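Local coordinates for protein phenolpthiocerol synthesis type-I polyketide synthase ppsA (Mycobacterium bovis, PDB 7AKC) that probably helps build the lipid core of phthiocerols and phenolphthiocerols as a modular polyketide synthase, this piece being its acyltransferase domain, at residues L107-S112 with A275-G280; V268-A273 with P295-A300. All coordinates share one frame; numbering follows the deposited sequence.

Interaction 1: L107-S112 with A275-G280; sequences LVIGHS and ASAGSG. With NA (sodium ion), chain C.
In the parallel sheet of the acyltransferase domain, L107 and I109 on strand 107-110 pack against A277, in the last turn of helix 270-278. The strand runs into the sequence G110-H111-S112, consistent with the nucleophile elbow of the GxSxG type: S112 has the strained backbone (phi 53°) expected at the turn between strand and helix, and its OG is hydrogen-bonded to H214 NE2.

The contact itself is small, buried and wholly apolar. L107 and I109, two residues apart, point from the same face of the strand, and the single methyl of A277 comes down between the ends of their side chains. L107 CD2 lies 3.8 Å from A277 CB, and I109 CD1 approaches the same A277 CB at 3.9 Å. I109 gets there by stretching out: with CG1 beside the backbone N, its chi2 of 174° is fully extended and carries CD1 toward the helix. The two branches, L107 CD2 and I109 CD1, stand 4.3 Å apart, so the alanine methyl sits over the notch they form. I242 of the neighbouring strand touches both L107 and A277 and continues this apolar layer.

Just past A277 the helix ends, S279 being the first residue to leave it, and backbone carbonyls at this helix end bind a sodium ion. S276 O ligates the sodium ion at 2.3 Å. The same carbonyl accepts a hydrogen bond from S279 N. A281 O, G283 O and a water complete the ligands, with S279 O 2.4 Å from the sodium ion.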
loop_
_atom_site.group_PDB
_atom_site.type_symbol
_atom_site.label_atom_id
_atom_site.label_comp_id
_atom_site.label_asym_id
_atom_site.label_seq_id
_atom_site.Cartn_x
_atom_site.Cartn_y
_atom_site.Cartn_z
ATOM N N LEU A 107 -1.302 -14.434 -7.796
ATOM C CA LEU A 107 -0.868 -13.861 -6.544
ATOM C C LEU A 107 -1.296 -12.396 -6.524
ATOM O O LEU A 107 -1.401 -11.744 -7.572
ATOM C CB LEU A 107 0.661 -13.926 -6.489
ATOM C CG LEU A 107 1.293 -13.566 -5.163
ATOM C CD1 LEU A 107 1.570 -14.803 -4.347
ATOM C CD2 LEU A 107 2.594 -12.803 -5.375
ATOM N N VAL A 108 -1.616 -11.908 -5.339
ATOM C CA VAL A 108 -1.956 -10.491 -5.189
ATOM C C VAL A 108 -1.061 -9.826 -4.152
ATOM O O VAL A 108 -0.626 -10.463 -3.199
ATOM C CB VAL A 108 -3.467 -10.254 -4.919
ATOM C CG1 VAL A 108 -4.330 -10.807 -6.052
ATOM C CG2 VAL A 108 -3.884 -10.831 -3.583
ATOM N N ILE A 109 -0.792 -8.513 -4.333
ATOM C CA ILE A 109 -0.036 -7.718 -3.381
ATOM C C ILE A 109 -0.778 -6.418 -3.240
ATOM O O ILE A 109 -1.079 -5.761 -4.222
ATOM C CB ILE A 109 1.424 -7.490 -3.835
ATOM C CG1 ILE A 109 2.196 -8.839 -3.900
ATOM C CG2 ILE A 109 2.108 -6.515 -2.904
ATOM C CD1 ILE A 109 3.617 -8.754 -4.467
ATOM N N GLY A 110 -1.115 -6.074 -2.020
ATOM C CA GLY A 110 -1.801 -4.823 -1.723
ATOM C C GLY A 110 -0.818 -3.901 -1.027
ATOM O O GLY A 110 -0.165 -4.301 -0.068
ATOM N N HIS A 111 -0.739 -2.656 -1.490
ATOM C CA HIS A 111 0.120 -1.584 -0.998
ATOM C C HIS A 111 -0.731 -0.669 -0.111
ATOM O O HIS A 111 -1.774 -0.164 -0.549
ATOM C CB HIS A 111 0.652 -0.832 -2.215
ATOM C CG HIS A 111 1.359 0.453 -1.956
ATOM N ND1 HIS A 111 0.649 1.643 -1.751
ATOM C CD2 HIS A 111 2.680 0.743 -2.030
ATOM C CE1 HIS A 111 1.569 2.595 -1.645
ATOM N NE2 HIS A 111 2.805 2.096 -1.788
ATOM N N SER A 112 -0.303 -0.471 1.153
ATOM C CA SER A 112 -0.983 0.400 2.090
ATOM C C SER A 112 -2.501 0.041 2.210
ATOM O O SER A 112 -2.839 -1.135 2.336
ATOM C CB SER A 112 -0.706 1.872 1.720
ATOM O OG SER A 112 -1.374 2.799 2.571
ATOM N N ALA A 275 9.879 -8.095 -4.151
ATOM C CA ALA A 275 11.109 -8.884 -4.262
ATOM C C ALA A 275 10.837 -10.361 -4.007
ATOM O O ALA A 275 11.394 -11.231 -4.684
ATOM C CB ALA A 275 12.145 -8.378 -3.268
ATOM N N SER A 276 9.964 -10.654 -3.032
ATOM C CA SER A 276 9.647 -12.067 -2.717
ATOM C C SER A 276 8.898 -12.680 -3.891
ATOM O O SER A 276 9.171 -13.814 -4.299
ATOM C CB SER A 276 8.781 -12.142 -1.469
ATOM O OG SER A 276 8.401 -13.482 -1.191
ATOM N N ALA A 277 7.922 -11.948 -4.432
ATOM C CA ALA A 277 7.158 -12.445 -5.596
ATOM C C ALA A 277 8.099 -12.693 -6.782
ATOM O O ALA A 277 8.051 -13.761 -7.407
ATOM C CB ALA A 277 6.077 -11.412 -5.969
ATOM N N GLY A 278 9.030 -11.774 -7.024
ATOM C CA GLY A 278 9.970 -11.915 -8.141
ATOM C C GLY A 278 11.003 -13.026 -7.950
ATOM O O GLY A 278 11.560 -13.547 -8.932
ATOM N N SER A 279 11.233 -13.433 -6.698
ATOM C CA SER A 279 12.218 -14.435 -6.319
ATOM C C SER A 279 11.717 -15.851 -6.649
ATOM O O SER A 279 10.525 -16.086 -6.523
ATOM C CB SER A 279 12.431 -14.383 -4.807
ATOM O OG SER A 279 13.235 -15.474 -4.365
ATOM N N GLY A 280 12.608 -16.785 -6.986
ATOM C CA GLY A 280 12.178 -18.179 -7.172
ATOM C C GLY A 280 11.653 -18.815 -5.889
ATOM O O GLY A 280 10.988 -19.851 -5.933
HETATM NA NA NA C . 8.634 -15.847 -5.154
HETATM O O HOH W 1 6.468 -15.580 -4.014
#

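Interaction 2: V268-A273 with P295-A300; sequences VHFQQA and PLLTQA
F270, in the first turn of helix 270-278, reaches across to L297, just before helix 298-308, and to A300, in its first turn. Approaching that helix along the chain, the backbone is first fixed by E290, at the end of strand 287-290: one carboxylate oxygen, OE2, takes the N-H of L296, and the other, OE1, takes that of L297. This two-pronged grip on successive amides ties the lead-in to the helix to the end of strand 287-290 and probably helps to place L297 facing F270.

L297 is the first residue to touch. Its CG lies beside the backbone N (chi1 -58°) and its chain then runs on extended, which brings CD1 to 4.1 Å from F270 CZ. The leucine methyl meets the far end of the ring at a slant. The helix begins at T298, whose side chain is turned away from F270. Three residues on from L297, A300 faces the same side, and its methyl lies at the ring edge, near the ring plane, with A300 CB 4.2 Å from F270 CE2. I301 of the same helix also touches F270.

The ring is sent this way by its own first torsion, which sets CG anti to the backbone N (chi1 -174°). Just before F270, H269 holds the N-cap position, and H269 O accepts a bond from A273 N at 3.1 Å. On the same side of the ring as L297, H111 meets F270 edge-to-face. Such packing of one helix's first turn on the lead-in and first turn of another, beside the probable nucleophile elbow, belongs to the alpha/beta core of the acyltransferase domain.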
loop_
_atom_site.group_PDB
_atom_site.type_symbol
_atom_site.label_atom_id
_atom_site.label_comp_id
_atom_site.label_asym_id
_atom_site.label_seq_id
_atom_site.Cartn_x
_atom_site.Cartn_y
_atom_site.Cartn_z
ATOM N N VAL A 268 4.716 0.104 5.228
ATOM C CA VAL A 268 4.237 -0.720 4.089
ATOM C C VAL A 268 5.474 -1.386 3.468
ATOM O O VAL A 268 6.334 -0.680 2.901
ATOM C CB VAL A 268 3.569 0.175 3.043
ATOM C CG1 VAL A 268 3.163 -0.663 1.821
ATOM C CG2 VAL A 268 2.374 0.936 3.636
ATOM N N HIS A 269 5.592 -2.710 3.620
ATOM C CA HIS A 269 6.767 -3.473 3.167
ATOM C C HIS A 269 6.626 -3.842 1.698
ATOM O O HIS A 269 6.556 -5.013 1.340
ATOM C CB HIS A 269 6.986 -4.708 4.109
ATOM C CG HIS A 269 7.201 -4.313 5.543
ATOM N ND1 HIS A 269 6.140 -4.065 6.410
ATOM C CD2 HIS A 269 8.364 -3.995 6.177
ATOM C CE1 HIS A 269 6.690 -3.667 7.556
ATOM N NE2 HIS A 269 8.025 -3.647 7.475
ATOM N N PHE A 270 6.460 -2.824 0.843
ATOM C CA PHE A 270 6.167 -3.033 -0.577
ATOM C C PHE A 270 7.326 -3.609 -1.325
ATOM O O PHE A 270 7.187 -4.645 -1.999
ATOM C CB PHE A 270 5.712 -1.698 -1.196
ATOM C CG PHE A 270 5.253 -1.850 -2.627
ATOM C CD1 PHE A 270 4.117 -2.591 -2.937
ATOM C CD2 PHE A 270 5.957 -1.260 -3.660
ATOM C CE1 PHE A 270 3.692 -2.734 -4.248
ATOM C CE2 PHE A 270 5.574 -1.462 -4.984
ATOM C CZ PHE A 270 4.432 -2.189 -5.276
ATOM N N GLN A 271 8.532 -2.968 -1.207
ATOM C CA GLN A 271 9.710 -3.536 -1.864
ATOM C C GLN A 271 9.935 -5.040 -1.498
ATOM O O GLN A 271 10.202 -5.876 -2.353
ATOM C CB GLN A 271 10.916 -2.713 -1.417
ATOM C CG GLN A 271 12.229 -3.330 -1.898
ATOM C CD GLN A 271 13.417 -2.612 -1.333
ATOM O OE1 GLN A 271 13.382 -1.419 -1.054
ATOM N NE2 GLN A 271 14.502 -3.359 -1.145
ATOM N N GLN A 272 9.793 -5.356 -0.221
ATOM C CA GLN A 272 10.022 -6.707 0.278
ATOM C C GLN A 272 9.018 -7.676 -0.307
ATOM O O GLN A 272 9.408 -8.784 -0.665
ATOM C CB GLN A 272 9.950 -6.738 1.826
ATOM C CG GLN A 272 11.009 -5.872 2.560
ATOM C CD GLN A 272 10.603 -4.418 2.753
ATOM O OE1 GLN A 272 9.651 -3.906 2.173
ATOM N NE2 GLN A 272 11.318 -3.737 3.628
ATOM N N ALA A 273 7.722 -7.280 -0.415
ATOM C CA ALA A 273 6.724 -8.177 -1.004
ATOM C C ALA A 273 6.980 -8.384 -2.507
ATOM O O ALA A 273 6.938 -9.507 -2.991
ATOM C CB ALA A 273 5.312 -7.619 -0.777
ATOM N N PRO A 295 -1.176 4.362 -13.516
ATOM C CA PRO A 295 -0.019 3.663 -12.917
ATOM C C PRO A 295 0.933 4.550 -12.119
ATOM O O PRO A 295 1.499 5.494 -12.652
ATOM C CB PRO A 295 0.678 3.040 -14.131
ATOM C CG PRO A 295 0.318 3.946 -15.256
ATOM C CD PRO A 295 -1.083 4.410 -14.985
ATOM N N LEU A 296 1.057 4.288 -10.834
ATOM C CA LEU A 296 1.924 5.058 -9.947
ATOM C C LEU A 296 3.032 4.218 -9.291
ATOM O O LEU A 296 4.032 4.772 -8.850
ATOM C CB LEU A 296 1.084 5.721 -8.859
ATOM C CG LEU A 296 0.116 6.776 -9.376
ATOM C CD1 LEU A 296 -0.883 7.181 -8.311
ATOM C CD2 LEU A 296 0.863 7.965 -9.969
ATOM N N LEU A 297 2.854 2.900 -9.240
ATOM C CA LEU A 297 3.821 1.990 -8.622
ATOM C C LEU A 297 4.670 1.229 -9.642
ATOM O O LEU A 297 5.532 0.457 -9.213
ATOM C CB LEU A 297 3.075 0.990 -7.712
ATOM C CG LEU A 297 2.210 1.603 -6.582
ATOM C CD1 LEU A 297 1.393 0.537 -5.863
ATOM C CD2 LEU A 297 3.051 2.358 -5.587
ATOM N N THR A 298 4.436 1.415 -10.972
ATOM C CA THR A 298 5.168 0.597 -11.941
ATOM C C THR A 298 6.682 0.773 -11.877
ATOM O O THR A 298 7.379 -0.246 -11.894
ATOM C CB THR A 298 4.620 0.745 -13.350
ATOM O OG1 THR A 298 4.749 2.098 -13.801
ATOM C CG2 THR A 298 3.193 0.285 -13.415
ATOM N N GLN A 299 7.192 2.006 -11.744
ATOM C CA GLN A 299 8.648 2.179 -11.667
ATOM C C GLN A 299 9.208 1.615 -10.359
ATOM O O GLN A 299 10.276 1.006 -10.390
ATOM C CB GLN A 299 9.119 3.612 -11.945
ATOM C CG GLN A 299 10.633 3.684 -12.207
ATOM C CD GLN A 299 11.071 3.039 -13.519
ATOM O OE1 GLN A 299 10.563 3.365 -14.610
ATOM N NE2 GLN A 299 12.061 2.153 -13.454
ATOM N N ALA A 300 8.462 1.697 -9.241
ATOM C CA ALA A 300 8.906 1.089 -7.975
ATOM C C ALA A 300 9.035 -0.413 -8.108
ATOM O O ALA A 300 9.954 -1.011 -7.534
ATOM C CB ALA A 300 7.925 1.402 -6.854
#

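Overall arrangement
The segments alternate along the chain, in the order 107-112, 268-273, 275-280 and 295-300, and the two contacts lie with their centres about 9 Å apart. Both use helix 270-278: its first turn serves interaction 2 and its last turn interaction 1. The contacts join directly where H111 NE2 lies 3.8 Å from L297 CD2 and S112 N lies 3.5 Å from V268 CG1. Helix 270-278 thus lies along strand 107-110, with its first turn near the probable nucleophile elbow and its last near the strand's start, and its first turn also meets the start of helix 298-308, which follows strand 287-290 of the same parallel sheet.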